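Local atomic coordinates of PlaB phospholipase (Legionella pneumophila, PDB entry 6ZTI), a protein that probably hydrolyses phospholipids as an alpha/beta-hydrolase virulence factor of Legionella and binds NAD(H), whose binding brings about tetramerization that controls its activity. Residues R222-N227 with N450-V455; L395-M400 with I443-H448; A429-L434 with I457-R462; R462-V467 with K482-K487. All blocks are in the same frame, centred on the assembly; numbering follows the deposited sequence.

Interaction 1: residues R222-N227 with N450-V455; sequences RVAATN and NETVMV
The side-chain amide of N227 and the carboxylate of E451 are turned nearly perpendicular, their planes 81° apart, with N450 O at the amide edge, near its plane, and E451 CG 3.8 Å from N227 ND2. N227 ND2 points an N-H at N450 O, 3.0 Å away, although it reaches that oxygen from above its carbonyl plane. The same nitrogen donates to a water that donates to E451 OE2; E451 is also salt-bridged to R252, and N227 OD1 accepts from N229. N227 CG lies anti to the backbone N (chi1 -157°), which carries the amide across to N450. T452 OG1 donates to A224 O over 3.0 Å, standing well above that carbonyl plane. A224 CA lies 3.5 Å from N450 O in a CA-H...O contact, its CB against E451 O. V223 CG1 lies alongside N450 OD1, which Q318 holds. A second water joins N227 O to T452 N. All touching residues are buried: a short, weakly bonded helical turn, about 223-226, packs against the lead-in to strand 452-463, where the alpha/beta-hydrolase region, with V223, T226 and N227 on F258 of its parallel sheet, meets the mixed sheet.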
# COMPACT_ATOMS: atom_id res chain seq x y z
N ARG B 222 25.21 -13.51 9.06
CA ARG B 222 25.47 -13.94 10.42
C ARG B 222 26.06 -15.34 10.40
O ARG B 222 25.64 -16.19 9.61
CB ARG B 222 24.17 -13.90 11.22
CG ARG B 222 23.51 -12.52 11.23
CD ARG B 222 22.06 -12.59 11.61
NE ARG B 222 21.56 -11.29 12.03
CZ ARG B 222 20.29 -11.00 12.27
NH1 ARG B 222 19.35 -11.91 12.11
NH2 ARG B 222 19.95 -9.77 12.67
N VAL B 223 27.04 -15.59 11.27
CA VAL B 223 27.61 -16.94 11.38
C VAL B 223 26.49 -17.96 11.47
O VAL B 223 26.50 -19.00 10.79
CB VAL B 223 28.55 -17.04 12.59
CG1 VAL B 223 29.06 -18.47 12.77
CG2 VAL B 223 29.72 -16.08 12.48
N ALA B 224 25.51 -17.71 12.33
CA ALA B 224 24.46 -18.69 12.52
C ALA B 224 23.64 -18.89 11.25
O ALA B 224 23.11 -19.99 11.03
CB ALA B 224 23.53 -18.28 13.67
N ALA B 225 23.53 -17.87 10.40
CA ALA B 225 22.79 -18.03 9.16
C ALA B 225 23.58 -18.76 8.07
O ALA B 225 23.01 -19.04 7.01
CB ALA B 225 22.35 -16.68 8.61
N THR B 226 24.86 -19.06 8.29
CA THR B 226 25.60 -19.85 7.31
C THR B 226 25.51 -21.35 7.59
O THR B 226 25.69 -22.15 6.66
CB THR B 226 27.09 -19.48 7.27
OG1 THR B 226 27.75 -19.93 8.46
CG2 THR B 226 27.31 -18.00 7.10
N ASN B 227 25.24 -21.73 8.83
CA ASN B 227 25.44 -23.10 9.28
C ASN B 227 24.34 -24.01 8.75
O ASN B 227 23.15 -23.77 8.97
CB ASN B 227 25.46 -23.13 10.80
CG ASN B 227 26.18 -24.32 11.35
OD1 ASN B 227 26.35 -25.33 10.68
ND2 ASN B 227 26.61 -24.21 12.60
N ASN B 450 26.03 -20.46 17.18
CA ASN B 450 26.32 -20.49 15.75
C ASN B 450 25.29 -21.27 14.94
O ASN B 450 25.60 -21.71 13.84
CB ASN B 450 27.71 -21.06 15.46
CG ASN B 450 28.80 -20.34 16.21
OD1 ASN B 450 28.78 -19.11 16.33
ND2 ASN B 450 29.71 -21.10 16.77
N GLU B 451 24.07 -21.46 15.45
CA GLU B 451 23.04 -22.18 14.72
C GLU B 451 21.75 -21.37 14.63
O GLU B 451 21.41 -20.58 15.52
CB GLU B 451 22.72 -23.55 15.35
CG GLU B 451 23.84 -24.55 15.23
CD GLU B 451 23.41 -25.97 15.56
OE1 GLU B 451 22.19 -26.21 15.74
OE2 GLU B 451 24.28 -26.85 15.63
N THR B 452 21.05 -21.57 13.51
CA THR B 452 19.67 -21.17 13.31
C THR B 452 18.77 -22.33 13.74
O THR B 452 19.11 -23.49 13.53
CB THR B 452 19.42 -20.83 11.82
OG1 THR B 452 20.18 -19.67 11.45
CG2 THR B 452 17.97 -20.54 11.55
N VAL B 453 17.62 -22.02 14.35
CA VAL B 453 16.57 -23.01 14.59
C VAL B 453 15.28 -22.50 13.97
O VAL B 453 14.91 -21.33 14.17
CB VAL B 453 16.39 -23.33 16.09
CG1 VAL B 453 16.00 -22.09 16.89
CG2 VAL B 453 15.35 -24.43 16.29
N MET B 454 14.61 -23.36 13.19
CA MET B 454 13.32 -23.03 12.61
C MET B 454 12.22 -23.55 13.53
O MET B 454 12.23 -24.71 13.94
CB MET B 454 13.19 -23.65 11.22
CG MET B 454 14.32 -23.20 10.27
SD MET B 454 14.55 -24.33 8.88
CE MET B 454 13.01 -24.11 8.02
N VAL B 455 11.29 -22.67 13.89
CA VAL B 455 10.26 -22.98 14.87
C VAL B 455 8.92 -22.76 14.18
O VAL B 455 8.52 -21.62 13.92
CB VAL B 455 10.37 -22.12 16.13
CG1 VAL B 455 9.31 -22.53 17.17
CG2 VAL B 455 11.77 -22.23 16.75
O HOH W 1 22.19 -23.21 11.72
O HOH W 2 26.72 -26.42 14.72

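Interaction 2: residues L395-M400 with I443-H448; sequences LDYDIM and IHKILH
The backbones of Y397 and H448 come no nearer than 7.2 Å between their CA atoms, so this contact, between a strand-to-helix corner and an irregular loop, is made chiefly by side chains reaching across. Y397 gives the largest share. A chi1 close to 180° (176°) sends its ring out toward the loop, where it slides past L447 in the opposite direction; Y397 CE2 lies 4.1 Å from L447 CB and also approaches L447 O at a slant to the ring plane. At the far end of the ring, K445 crosses at about a right angle. Its CE reaches the ring edge near the plane in a tight approach, 3.0 Å from Y397 OH, while NZ is not hydrogen-bonded to that hydroxyl. The lysine chain, bent at its last two torsions, turns NZ back in a weak hydrogen bond to L447 O, 2.9 Å long. The corner is an N-capped helix start: strand 390-396 runs straight into helix 397-404, and D396 OD1 accepts from I399 N at 3.0 Å, met from above the carboxylate plane, while OD2 is held by N338. L447 CD1 adds apolar contacts, 4.3 Å from L395 CD1 and 4.2 Å from M400 SD. L447 also rests on I343 and L413, which places it among strands of the mixed sheet. The corner also borders a dinucleotide site: M400 packs on L373, a binding-site residue, and L395 lies about 7 Å from a bound thio-NAD, between nearest atoms of side chain and ligand.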
# COMPACT_ATOMS: atom_id res chain seq x y z
N LEU B 395 19.85 -13.70 18.83
CA LEU B 395 20.10 -13.70 20.26
C LEU B 395 21.56 -13.99 20.55
O LEU B 395 22.23 -14.72 19.81
CB LEU B 395 19.24 -14.76 20.98
CG LEU B 395 17.75 -14.78 20.66
CD1 LEU B 395 17.12 -15.98 21.38
CD2 LEU B 395 17.08 -13.49 21.06
N ASP B 396 22.01 -13.46 21.68
CA ASP B 396 23.35 -13.74 22.19
C ASP B 396 23.27 -15.03 22.99
O ASP B 396 22.70 -15.07 24.08
CB ASP B 396 23.85 -12.57 23.04
CG ASP B 396 25.30 -12.73 23.46
OD1 ASP B 396 25.71 -13.85 23.81
OD2 ASP B 396 26.03 -11.71 23.46
N TYR B 397 23.84 -16.09 22.44
CA TYR B 397 23.72 -17.38 23.10
C TYR B 397 24.49 -17.42 24.41
O TYR B 397 24.05 -18.03 25.39
CB TYR B 397 24.22 -18.49 22.19
CG TYR B 397 24.20 -19.83 22.89
CD1 TYR B 397 25.28 -20.26 23.64
CD2 TYR B 397 23.07 -20.65 22.84
CE1 TYR B 397 25.26 -21.47 24.29
CE2 TYR B 397 23.04 -21.86 23.49
CZ TYR B 397 24.14 -22.27 24.22
OH TYR B 397 24.14 -23.48 24.88
N ASP B 398 25.67 -16.81 24.45
CA ASP B 398 26.47 -16.91 25.66
C ASP B 398 25.84 -16.13 26.81
O ASP B 398 25.97 -16.53 27.96
CB ASP B 398 27.89 -16.43 25.38
CG ASP B 398 28.63 -17.36 24.43
OD1 ASP B 398 28.58 -18.59 24.63
OD2 ASP B 398 29.24 -16.86 23.47
N ILE B 399 25.15 -15.03 26.51
CA ILE B 399 24.46 -14.29 27.56
C ILE B 399 23.23 -15.06 28.02
O ILE B 399 22.92 -15.11 29.22
CB ILE B 399 24.11 -12.88 27.05
CG1 ILE B 399 25.38 -12.04 26.94
CG2 ILE B 399 23.06 -12.23 27.97
CD1 ILE B 399 25.19 -10.64 26.37
N MET B 400 22.51 -15.68 27.08
CA MET B 400 21.35 -16.49 27.43
C MET B 400 21.75 -17.66 28.31
O MET B 400 21.16 -17.88 29.38
CB MET B 400 20.68 -17.02 26.17
CG MET B 400 20.18 -15.96 25.26
SD MET B 400 18.47 -16.21 24.85
CE MET B 400 17.76 -16.05 26.48
N ILE B 443 20.48 -31.85 26.78
CA ILE B 443 20.97 -32.01 25.42
C ILE B 443 19.85 -31.91 24.40
O ILE B 443 20.11 -31.92 23.19
CB ILE B 443 21.73 -33.34 25.23
CG1 ILE B 443 20.79 -34.53 25.37
CG2 ILE B 443 22.89 -33.44 26.24
CD1 ILE B 443 21.49 -35.89 25.36
N HIS B 444 18.59 -31.82 24.85
CA HIS B 444 17.44 -31.63 23.97
C HIS B 444 17.09 -30.15 23.78
O HIS B 444 15.93 -29.83 23.52
CB HIS B 444 16.23 -32.39 24.52
CG HIS B 444 16.53 -33.80 24.94
ND1 HIS B 444 17.74 -34.42 24.70
CD2 HIS B 444 15.77 -34.71 25.59
CE1 HIS B 444 17.71 -35.65 25.18
NE2 HIS B 444 16.52 -35.85 25.73
N LYS B 445 18.07 -29.26 23.91
CA LYS B 445 17.78 -27.83 23.88
C LYS B 445 17.55 -27.34 22.45
O LYS B 445 18.05 -27.93 21.49
CB LYS B 445 18.92 -27.05 24.53
CG LYS B 445 20.29 -27.31 23.94
CD LYS B 445 21.38 -26.90 24.93
CE LYS B 445 22.20 -25.74 24.43
NZ LYS B 445 23.05 -26.11 23.25
N ILE B 446 16.79 -26.25 22.33
CA ILE B 446 16.43 -25.73 21.02
C ILE B 446 17.40 -24.68 20.49
O ILE B 446 17.34 -24.35 19.29
CB ILE B 446 15.01 -25.14 21.07
CG1 ILE B 446 14.97 -23.87 21.91
CG2 ILE B 446 14.04 -26.16 21.65
CD1 ILE B 446 13.61 -23.23 21.97
N LEU B 447 18.28 -24.13 21.33
CA LEU B 447 19.26 -23.14 20.93
C LEU B 447 20.66 -23.73 21.00
O LEU B 447 21.00 -24.42 21.97
CB LEU B 447 19.25 -21.90 21.82
CG LEU B 447 18.02 -21.03 21.86
CD1 LEU B 447 18.30 -19.88 22.79
CD2 LEU B 447 17.66 -20.54 20.47
N HIS B 448 21.46 -23.44 19.99
CA HIS B 448 22.86 -23.80 19.95
C HIS B 448 23.64 -22.60 19.44
O HIS B 448 23.14 -21.86 18.58
CB HIS B 448 23.12 -24.99 19.04
CG HIS B 448 22.34 -26.21 19.41
ND1 HIS B 448 22.79 -27.13 20.33
CD2 HIS B 448 21.13 -26.65 18.99
CE1 HIS B 448 21.89 -28.09 20.46
NE2 HIS B 448 20.88 -27.83 19.66

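Interaction 3: residues A429-L434 with I457-R462; sequences AYYRLL and IMLQRR
Backbone hydrogen bonds tie Y430 and R462 into an antiparallel hydrogen-bonded pair: Y430 N donates to R462 O and R462 N to Y430 O, both at 2.9 Å. At R432 a water takes over, accepting from R432 N and donating to Q460 O.

Cation and ring contacts form on the side of Y430 and R462. R462 CB lies over the tyrosine face, 3.9 Å from the ring centroid, a CH-pi contact, and the arginine then bends at chi3 (62°) so that NE makes a weak bond to Y430 OH. The guanidinium of R432 stacks on that of R462, centres 3.9 Å apart and planes 24° from parallel; D240 O, which accepts from R462 NH1, probably eases the meeting of like charges.

On the other face, R461 NH1 donates to Y431 OH at 3.0 Å, the hydroxyl lying in the guanidinium plane, while A429 CB covers one guanidinium face. Y431 OH is also bonded to D349.

Apolar packing continues inward, with L434 CB 3.7 Å from L459 CD2 and L434 CD1 on I457 CG2.

Strands 429-439 and 452-463 are neighbours in the mixed sheet, flanked by strands 412-419, 231-238 and 340-349; at their outer end R461 forms a salt bridge with D71 of the second subunit.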
# COMPACT_ATOMS: atom_id res chain seq x y z
N ALA B 429 -14.31 -16.49 15.49
CA ALA B 429 -13.16 -17.32 15.17
C ALA B 429 -11.95 -16.73 15.89
O ALA B 429 -11.64 -15.55 15.71
CB ALA B 429 -12.92 -17.38 13.66
N TYR B 430 -11.28 -17.53 16.72
CA TYR B 430 -10.26 -17.00 17.61
C TYR B 430 -9.26 -18.10 17.95
O TYR B 430 -9.44 -19.26 17.59
CB TYR B 430 -10.88 -16.42 18.88
CG TYR B 430 -11.59 -17.46 19.68
CD1 TYR B 430 -12.86 -17.88 19.32
CD2 TYR B 430 -10.99 -18.05 20.77
CE1 TYR B 430 -13.52 -18.86 20.04
CE2 TYR B 430 -11.64 -19.03 21.50
CZ TYR B 430 -12.90 -19.43 21.13
OH TYR B 430 -13.55 -20.41 21.86
N TYR B 431 -8.22 -17.72 18.69
CA TYR B 431 -7.10 -18.59 19.00
C TYR B 431 -6.82 -18.56 20.50
O TYR B 431 -6.88 -17.50 21.13
CB TYR B 431 -5.83 -18.17 18.25
CG TYR B 431 -5.97 -18.23 16.76
CD1 TYR B 431 -5.79 -19.42 16.07
CD2 TYR B 431 -6.31 -17.10 16.04
CE1 TYR B 431 -5.95 -19.49 14.70
CE2 TYR B 431 -6.47 -17.16 14.68
CZ TYR B 431 -6.29 -18.35 14.02
OH TYR B 431 -6.45 -18.39 12.65
N ARG B 432 -6.48 -19.72 21.04
CA ARG B 432 -6.08 -19.85 22.43
C ARG B 432 -4.57 -19.72 22.53
O ARG B 432 -3.84 -20.22 21.68
CB ARG B 432 -6.52 -21.21 22.99
CG ARG B 432 -6.50 -21.29 24.49
CD ARG B 432 -7.00 -22.64 24.98
NE ARG B 432 -8.39 -22.59 25.42
CZ ARG B 432 -9.11 -23.66 25.76
NH1 ARG B 432 -8.57 -24.87 25.69
NH2 ARG B 432 -10.36 -23.51 26.16
N LEU B 433 -4.11 -19.04 23.58
CA LEU B 433 -2.68 -18.86 23.83
C LEU B 433 -1.95 -20.20 23.84
O LEU B 433 -2.48 -21.21 24.27
CB LEU B 433 -2.54 -18.12 25.16
CG LEU B 433 -1.23 -17.86 25.87
CD1 LEU B 433 -1.50 -16.81 26.95
CD2 LEU B 433 -0.67 -19.12 26.47
N LEU B 434 -0.71 -20.20 23.35
CA LEU B 434 0.15 -21.38 23.41
C LEU B 434 1.37 -21.07 24.27
O LEU B 434 1.97 -20.00 24.12
CB LEU B 434 0.58 -21.82 22.01
CG LEU B 434 1.52 -23.02 21.94
CD1 LEU B 434 1.25 -23.82 20.69
CD2 LEU B 434 2.96 -22.61 21.97
N ILE B 457 5.06 -22.96 14.64
CA ILE B 457 4.02 -23.04 15.66
C ILE B 457 2.67 -23.07 14.95
O ILE B 457 2.32 -22.12 14.24
CB ILE B 457 4.12 -21.89 16.67
CG1 ILE B 457 5.48 -21.92 17.39
CG2 ILE B 457 2.97 -21.99 17.67
CD1 ILE B 457 5.87 -20.63 17.95
N MET B 458 1.92 -24.15 15.13
CA MET B 458 0.59 -24.30 14.56
C MET B 458 -0.46 -24.24 15.67
O MET B 458 -0.52 -25.13 16.53
CB MET B 458 0.46 -25.62 13.80
CG MET B 458 -0.89 -25.77 13.08
SD MET B 458 -1.29 -27.44 12.57
CE MET B 458 -0.36 -27.57 11.05
N LEU B 459 -1.29 -23.20 15.64
CA LEU B 459 -2.39 -23.02 16.59
C LEU B 459 -3.68 -23.61 16.03
O LEU B 459 -3.87 -23.71 14.82
CB LEU B 459 -2.60 -21.54 16.90
CG LEU B 459 -1.41 -20.74 17.43
CD1 LEU B 459 -1.84 -19.37 17.83
CD2 LEU B 459 -0.77 -21.45 18.60
N GLN B 460 -4.58 -23.99 16.94
CA GLN B 460 -5.90 -24.47 16.56
C GLN B 460 -6.82 -23.28 16.35
O GLN B 460 -6.92 -22.39 17.21
CB GLN B 460 -6.48 -25.38 17.64
CG GLN B 460 -5.88 -26.77 17.70
CD GLN B 460 -6.53 -27.63 18.77
OE1 GLN B 460 -6.88 -27.14 19.84
NE2 GLN B 460 -6.71 -28.91 18.47
N ARG B 461 -7.48 -23.24 15.20
CA ARG B 461 -8.48 -22.22 14.93
C ARG B 461 -9.78 -22.65 15.60
O ARG B 461 -10.36 -23.68 15.25
CB ARG B 461 -8.63 -22.01 13.43
CG ARG B 461 -9.55 -20.86 13.05
CD ARG B 461 -9.56 -20.65 11.56
NE ARG B 461 -10.53 -19.65 11.13
CZ ARG B 461 -10.31 -18.34 11.14
NH1 ARG B 461 -9.16 -17.84 11.57
NH2 ARG B 461 -11.25 -17.51 10.71
N ARG B 462 -10.21 -21.89 16.60
CA ARG B 462 -11.43 -22.21 17.33
C ARG B 462 -12.57 -21.42 16.71
O ARG B 462 -12.45 -20.21 16.51
CB ARG B 462 -11.26 -21.85 18.80
CG ARG B 462 -10.04 -22.51 19.46
CD ARG B 462 -9.86 -22.05 20.89
NE ARG B 462 -11.00 -22.42 21.73
CZ ARG B 462 -11.08 -23.56 22.42
NH1 ARG B 462 -10.10 -24.45 22.37
NH2 ARG B 462 -12.15 -23.80 23.16
O HOH W 3 -6.28 -22.09 19.73

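Interaction 4: residues R462-V467 with K482-K487; sequences RVDRTV and KPTGKK
K482 meets the other segment through its carbonyl: T466 OG1 donates to K482 O at 2.9 Å, tilted from the carbonyl plane. P483 lays CB against D464 OD2, its ring crossing the aspartate at about a right angle. T484 then engages the same carboxylate twice, since both its N and its OG1 donate to D464 OD1, the former at 2.9 Å and from the syn side. G485 completes the grip, G485 N donating to D464 OD2 on the syn lone pair at 3.0 Å. D464 is thus the acceptor for a whole turn of the loop: its CG, swung opposite the main-chain nitrogen (chi1 -164°), brings the carboxylate to the backbone N-H groups of T484 and G485, and OD1 keeps its anti lone pair for T466 N, an Asx turn that leads into the 3-10 segment 465-467. With three donors on OD1, and S424 also bonded to OD2, the buried carboxylate is well satisfied and would be expected to stay ionised. The loop has a matching ST turn, T484 OG1 accepting from K486 N. From K486 on, the loop offers backbone carbonyls: K486 O accepts from R465 N at 3.0 Å, and K487 O from R465 NE, also 3.0 Å away, the donor well above the carbonyl plane; R465 NH1 extends to D82 of the second subunit in a salt bridge. K487 also bridges to the backbone of D464, CA to CA 4.3 Å, its CA nearing V463 O, and K487 CD lies over one face of the R462 guanidinium, offset toward the rim, 3.5 Å from R462 CZ.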
# COMPACT_ATOMS: atom_id res chain seq x y z
N ARG B 462 -10.21 -21.89 16.60
CA ARG B 462 -11.43 -22.21 17.33
C ARG B 462 -12.57 -21.42 16.71
O ARG B 462 -12.45 -20.21 16.51
CB ARG B 462 -11.26 -21.85 18.80
CG ARG B 462 -10.04 -22.51 19.46
CD ARG B 462 -9.86 -22.05 20.89
NE ARG B 462 -11.00 -22.42 21.73
CZ ARG B 462 -11.08 -23.56 22.42
NH1 ARG B 462 -10.10 -24.45 22.37
NH2 ARG B 462 -12.15 -23.80 23.16
N VAL B 463 -13.68 -22.10 16.42
CA VAL B 463 -14.85 -21.48 15.82
C VAL B 463 -16.03 -21.73 16.74
O VAL B 463 -16.38 -22.89 17.02
CB VAL B 463 -15.12 -22.01 14.40
CG1 VAL B 463 -16.34 -21.32 13.78
CG2 VAL B 463 -13.90 -21.83 13.52
N ASP B 464 -16.64 -20.65 17.22
CA ASP B 464 -17.79 -20.77 18.11
C ASP B 464 -19.01 -21.31 17.37
O ASP B 464 -19.24 -21.01 16.19
CB ASP B 464 -18.11 -19.41 18.72
CG ASP B 464 -19.00 -19.52 19.93
OD1 ASP B 464 -20.23 -19.74 19.75
OD2 ASP B 464 -18.47 -19.40 21.05
N ARG B 465 -19.80 -22.10 18.08
CA ARG B 465 -20.96 -22.73 17.46
C ARG B 465 -21.97 -21.72 16.93
O ARG B 465 -22.79 -22.07 16.09
CB ARG B 465 -21.63 -23.70 18.43
CG ARG B 465 -20.74 -24.88 18.75
CD ARG B 465 -21.44 -25.98 19.52
NE ARG B 465 -20.47 -27.00 19.91
CZ ARG B 465 -20.77 -28.27 20.13
NH1 ARG B 465 -22.02 -28.70 19.99
NH2 ARG B 465 -19.81 -29.12 20.49
N THR B 466 -21.91 -20.47 17.38
CA THR B 466 -22.86 -19.48 16.89
C THR B 466 -22.69 -19.19 15.41
O THR B 466 -23.66 -18.78 14.76
CB THR B 466 -22.73 -18.19 17.70
OG1 THR B 466 -23.17 -18.42 19.04
CG2 THR B 466 -23.57 -17.08 17.09
N VAL B 467 -21.50 -19.43 14.85
CA VAL B 467 -21.29 -19.14 13.43
C VAL B 467 -22.36 -19.79 12.56
O VAL B 467 -22.70 -19.27 11.50
CB VAL B 467 -19.86 -19.57 13.03
CG1 VAL B 467 -19.67 -19.52 11.52
CG2 VAL B 467 -18.84 -18.67 13.72
N LYS B 482 -24.15 -13.44 19.63
CA LYS B 482 -23.62 -13.71 20.96
C LYS B 482 -22.99 -15.11 20.99
O LYS B 482 -23.68 -16.09 20.68
CB LYS B 482 -24.74 -13.62 21.99
CG LYS B 482 -24.87 -12.27 22.70
CD LYS B 482 -24.81 -11.08 21.74
CE LYS B 482 -23.51 -10.31 21.90
NZ LYS B 482 -23.43 -9.11 21.00
N PRO B 483 -21.72 -15.24 21.38
CA PRO B 483 -21.10 -16.57 21.41
C PRO B 483 -21.82 -17.52 22.36
O PRO B 483 -22.34 -17.12 23.39
CB PRO B 483 -19.68 -16.29 21.90
CG PRO B 483 -19.47 -14.84 21.71
CD PRO B 483 -20.80 -14.20 21.85
N THR B 484 -21.80 -18.81 22.00
CA THR B 484 -22.24 -19.85 22.92
C THR B 484 -21.19 -20.17 23.97
O THR B 484 -21.54 -20.63 25.06
CB THR B 484 -22.56 -21.14 22.17
OG1 THR B 484 -21.34 -21.75 21.72
CG2 THR B 484 -23.45 -20.86 20.97
N GLY B 485 -19.91 -19.93 23.67
CA GLY B 485 -18.83 -20.34 24.54
C GLY B 485 -18.34 -21.75 24.30
O GLY B 485 -17.39 -22.18 24.98
N LYS B 486 -18.96 -22.48 23.38
CA LYS B 486 -18.52 -23.81 22.97
C LYS B 486 -18.07 -23.77 21.52
O LYS B 486 -18.72 -23.14 20.67
CB LYS B 486 -19.65 -24.83 23.15
CG LYS B 486 -19.91 -25.24 24.59
CD LYS B 486 -21.07 -24.46 25.19
CE LYS B 486 -21.37 -24.93 26.61
NZ LYS B 486 -20.22 -24.73 27.55
N LYS B 487 -16.99 -24.47 21.22
CA LYS B 487 -16.42 -24.47 19.88
C LYS B 487 -16.95 -25.65 19.07
O LYS B 487 -17.46 -26.63 19.62
CB LYS B 487 -14.89 -24.53 19.94
CG LYS B 487 -14.36 -25.89 20.38
CD LYS B 487 -12.84 -25.92 20.45
CE LYS B 487 -12.31 -27.34 20.42
NZ LYS B 487 -13.08 -28.23 21.35

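How the interactions relate
Three of the four contacts follow strand 452-463: interaction 1 at its start, interaction 3 along its later half and interaction 4 where it ends, with R462 shared by the last two. Interaction 2 joins the loop preceding that strand to the end of strand 390-396 in the same mixed sheet. It touches interaction 1, V453 meeting I446 and L447, their centres 11 Å apart. Along the chain, interaction 3 alternates with both, whereas interaction 4 opens after all the others have closed. From interaction 1 to interaction 4 the centres span 41 Å, leading from the junction with the hydrolase region, past the dinucleotide sites, to an outer end where interactions 3 and 4 touch the second subunit of the tetramer.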